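Local coordinates for protein endonuclease V isoform X2 (Ciona intestinalis, PDB 6OZI) that probably cleaves inosine-containing nucleic acid in a metal-dependent way, as an endonuclease V of the RNase H-like superfamily, at residues Phe94-Leu98 with Leu132-Thr138. The protein carries 1 engineered substitution. Sequence-based numbering, arbitrary orientation.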
loop_
_atom_site.group_PDB
_atom_site.type_symbol
_atom_site.label_atom_id
_atom_site.label_comp_id
_atom_site.label_asym_id
_atom_site.label_seq_id
_atom_site.Cartn_x
_atom_site.Cartn_y
_atom_site.Cartn_z
ATOM N N PHE A 94 -16.553 1.110 -19.328
ATOM C CA PHE A 94 -16.683 -0.320 -19.595
ATOM C C PHE A 94 -17.011 -0.588 -21.058
ATOM O O PHE A 94 -16.359 -1.412 -21.707
ATOM C CB PHE A 94 -17.757 -0.931 -18.706
ATOM C CG PHE A 94 -18.002 -2.381 -18.984
ATOM C CD1 PHE A 94 -17.156 -3.344 -18.456
ATOM C CD2 PHE A 94 -19.072 -2.789 -19.763
ATOM C CE1 PHE A 94 -17.368 -4.683 -18.711
ATOM C CE2 PHE A 94 -19.289 -4.130 -20.014
ATOM C CZ PHE A 94 -18.435 -5.079 -19.491
ATOM N N GLN A 95 -18.063 0.057 -21.577
ATOM C CA GLN A 95 -18.452 -0.142 -22.971
ATOM C C GLN A 95 -17.306 0.182 -23.920
ATOM O O GLN A 95 -17.116 -0.504 -24.933
ATOM C CB GLN A 95 -19.679 0.709 -23.298
ATOM C CG GLN A 95 -20.881 0.412 -22.421
ATOM C CD GLN A 95 -21.975 -0.316 -23.170
ATOM O OE1 GLN A 95 -21.727 -1.340 -23.816
ATOM N NE2 GLN A 95 -23.195 0.218 -23.105
ATOM N N GLN A 96 -16.569 1.260 -23.640
ATOM C CA GLN A 96 -15.428 1.612 -24.482
ATOM C C GLN A 96 -14.339 0.540 -24.420
ATOM O O GLN A 96 -13.819 0.108 -25.458
ATOM C CB GLN A 96 -14.887 2.986 -24.091
ATOM C CG GLN A 96 -15.816 4.132 -24.482
ATOM C CD GLN A 96 -16.138 4.153 -25.979
ATOM O OE1 GLN A 96 -15.287 3.853 -26.825
ATOM N NE2 GLN A 96 -17.381 4.496 -26.307
ATOM N N GLU A 97 -13.950 0.121 -23.204
ATOM C CA GLU A 97 -12.949 -0.940 -23.092
ATOM C C GLU A 97 -13.402 -2.192 -23.828
ATOM O O GLU A 97 -12.614 -2.817 -24.545
ATOM C CB GLU A 97 -12.658 -1.270 -21.624
ATOM C CG GLU A 97 -11.916 -0.195 -20.832
ATOM C CD GLU A 97 -10.443 -0.070 -21.220
ATOM O OE1 GLU A 97 -9.957 -0.854 -22.063
ATOM O OE2 GLU A 97 -9.766 0.826 -20.680
ATOM N N LEU A 98 -14.672 -2.569 -23.661
ATOM C CA LEU A 98 -15.197 -3.780 -24.280
ATOM C C LEU A 98 -15.133 -3.684 -25.795
ATOM O O LEU A 98 -14.736 -4.637 -26.473
ATOM C CB LEU A 98 -16.634 -4.018 -23.820
ATOM C CG LEU A 98 -17.321 -5.270 -24.363
ATOM C CD1 LEU A 98 -16.622 -6.509 -23.826
ATOM C CD2 LEU A 98 -18.797 -5.280 -23.994
ATOM N N LEU A 132 -24.180 -3.256 -16.220
ATOM C CA LEU A 132 -23.218 -3.328 -17.316
ATOM C C LEU A 132 -23.419 -4.601 -18.135
ATOM O O LEU A 132 -23.341 -4.570 -19.375
ATOM C CB LEU A 132 -21.791 -3.252 -16.761
ATOM C CG LEU A 132 -21.181 -1.872 -16.472
ATOM C CD1 LEU A 132 -22.081 -0.986 -15.596
ATOM C CD2 LEU A 132 -19.797 -2.009 -15.846
ATOM N N GLY A 133 -23.725 -5.721 -17.461
ATOM C CA GLY A 133 -23.992 -6.950 -18.196
ATOM C C GLY A 133 -25.138 -6.805 -19.184
ATOM O O GLY A 133 -25.023 -7.186 -20.355
ATOM N N VAL A 134 -26.251 -6.220 -18.739
ATOM C CA VAL A 134 -27.422 -6.136 -19.607
ATOM C C VAL A 134 -27.194 -5.121 -20.712
ATOM O O VAL A 134 -27.511 -5.377 -21.881
ATOM C CB VAL A 134 -28.685 -5.795 -18.793
ATOM C CG1 VAL A 134 -29.826 -5.404 -19.732
ATOM C CG2 VAL A 134 -29.100 -6.977 -17.929
ATOM N N LEU A 135 -26.618 -3.965 -20.374
ATOM C CA LEU A 135 -26.426 -2.933 -21.387
ATOM C C LEU A 135 -25.403 -3.339 -22.435
ATOM O O LEU A 135 -25.423 -2.788 -23.539
ATOM C CB LEU A 135 -26.012 -1.608 -20.742
ATOM C CG LEU A 135 -27.143 -0.848 -20.037
ATOM C CD1 LEU A 135 -26.741 0.589 -19.748
ATOM C CD2 LEU A 135 -28.416 -0.907 -20.861
ATOM N N SER A 136 -24.520 -4.292 -22.133
ATOM C CA SER A 136 -23.543 -4.748 -23.113
ATOM C C SER A 136 -23.830 -6.145 -23.643
ATOM O O SER A 136 -23.063 -6.642 -24.478
ATOM C CB SER A 136 -22.136 -4.708 -22.514
ATOM O OG SER A 136 -22.063 -5.493 -21.337
ATOM N N ASN A 137 -24.920 -6.781 -23.206
ATOM C CA ASN A 137 -25.229 -8.170 -23.561
ATOM C C ASN A 137 -24.040 -9.084 -23.259
ATOM O O ASN A 137 -23.615 -9.893 -24.086
ATOM C CB ASN A 137 -25.659 -8.304 -25.026
ATOM C CG ASN A 137 -26.158 -9.710 -25.362
ATOM O OD1 ASN A 137 -26.700 -10.414 -24.502
ATOM N ND2 ASN A 137 -25.937 -10.140 -26.598
ATOM N N THR A 138 -23.489 -8.942 -22.057
ATOM C CA THR A 138 -22.351 -9.751 -21.650
ATOM C C THR A 138 -22.629 -10.386 -20.297
ATOM O O THR A 138 -23.349 -9.832 -19.458
ATOM C CB THR A 138 -21.024 -8.945 -21.585
ATOM O OG1 THR A 138 -21.111 -7.921 -20.589
ATOM C CG2 THR A 138 -20.698 -8.319 -22.934
#
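Phe94, on helix 86-104, lays one face of its ring against Leu132 of helix 128-136. Leu132 CD2 sits 4.1 Å from the centroid of the Phe94 ring in an off-centre CH-pi contact, closest to the CB end at 3.6 Å from Phe94 CG, while Leu132 CB hangs over the rim of the same face. With CG anti to the backbone N (chi1 177°), the Phe94 side chain points toward helix 128-136, and its far edge arrives at two hydroxyls: Phe94 CE2 lies 3.4 Å from Ser136 OG, and CZ stands farther off from Thr138 OG1.

Ser136 and Thr138 each have two conformers. In those given, the hydroxyls are engaged within 132-138: Thr138 OG1 donates to Ser136 OG (2.7 Å), which in turn appears to donate to Leu132 O, at a doubtfully short distance. That carbonyl also accepts from Ser136 N. Beside the ring, one turn on, Leu98 CD2 packs 3.7 Å from Ser136 CB and meets Thr138 CG2 tip to tip. On the more exposed flank, Gln95 bends at chi2 (-108°) to bring OE1 to 3.6 Å from Ser136 CB and NE2 near Leu135, touching without bonding.

The axes of helical residues 94-98 and 132-136 cross at -54°, packed together on the RNase H-like central sheet: Phe94 and Leu132 both rest on Leu115 of strand 112-116, and Phe94 meets the Phe41 ring edge-to-face. Asn137, with positive phi, ends helix 128-136 in a Schellman motif that turns Thr138 back toward Leu98. An alanine in place of Phe94 would probably leave a gap beside the Leu132 side chain, and Phe41 would lose its edge-to-face partner. The segments are held together mainly by apolar contact, and the hydroxyls meet the ring at its C-H edge rather than its face.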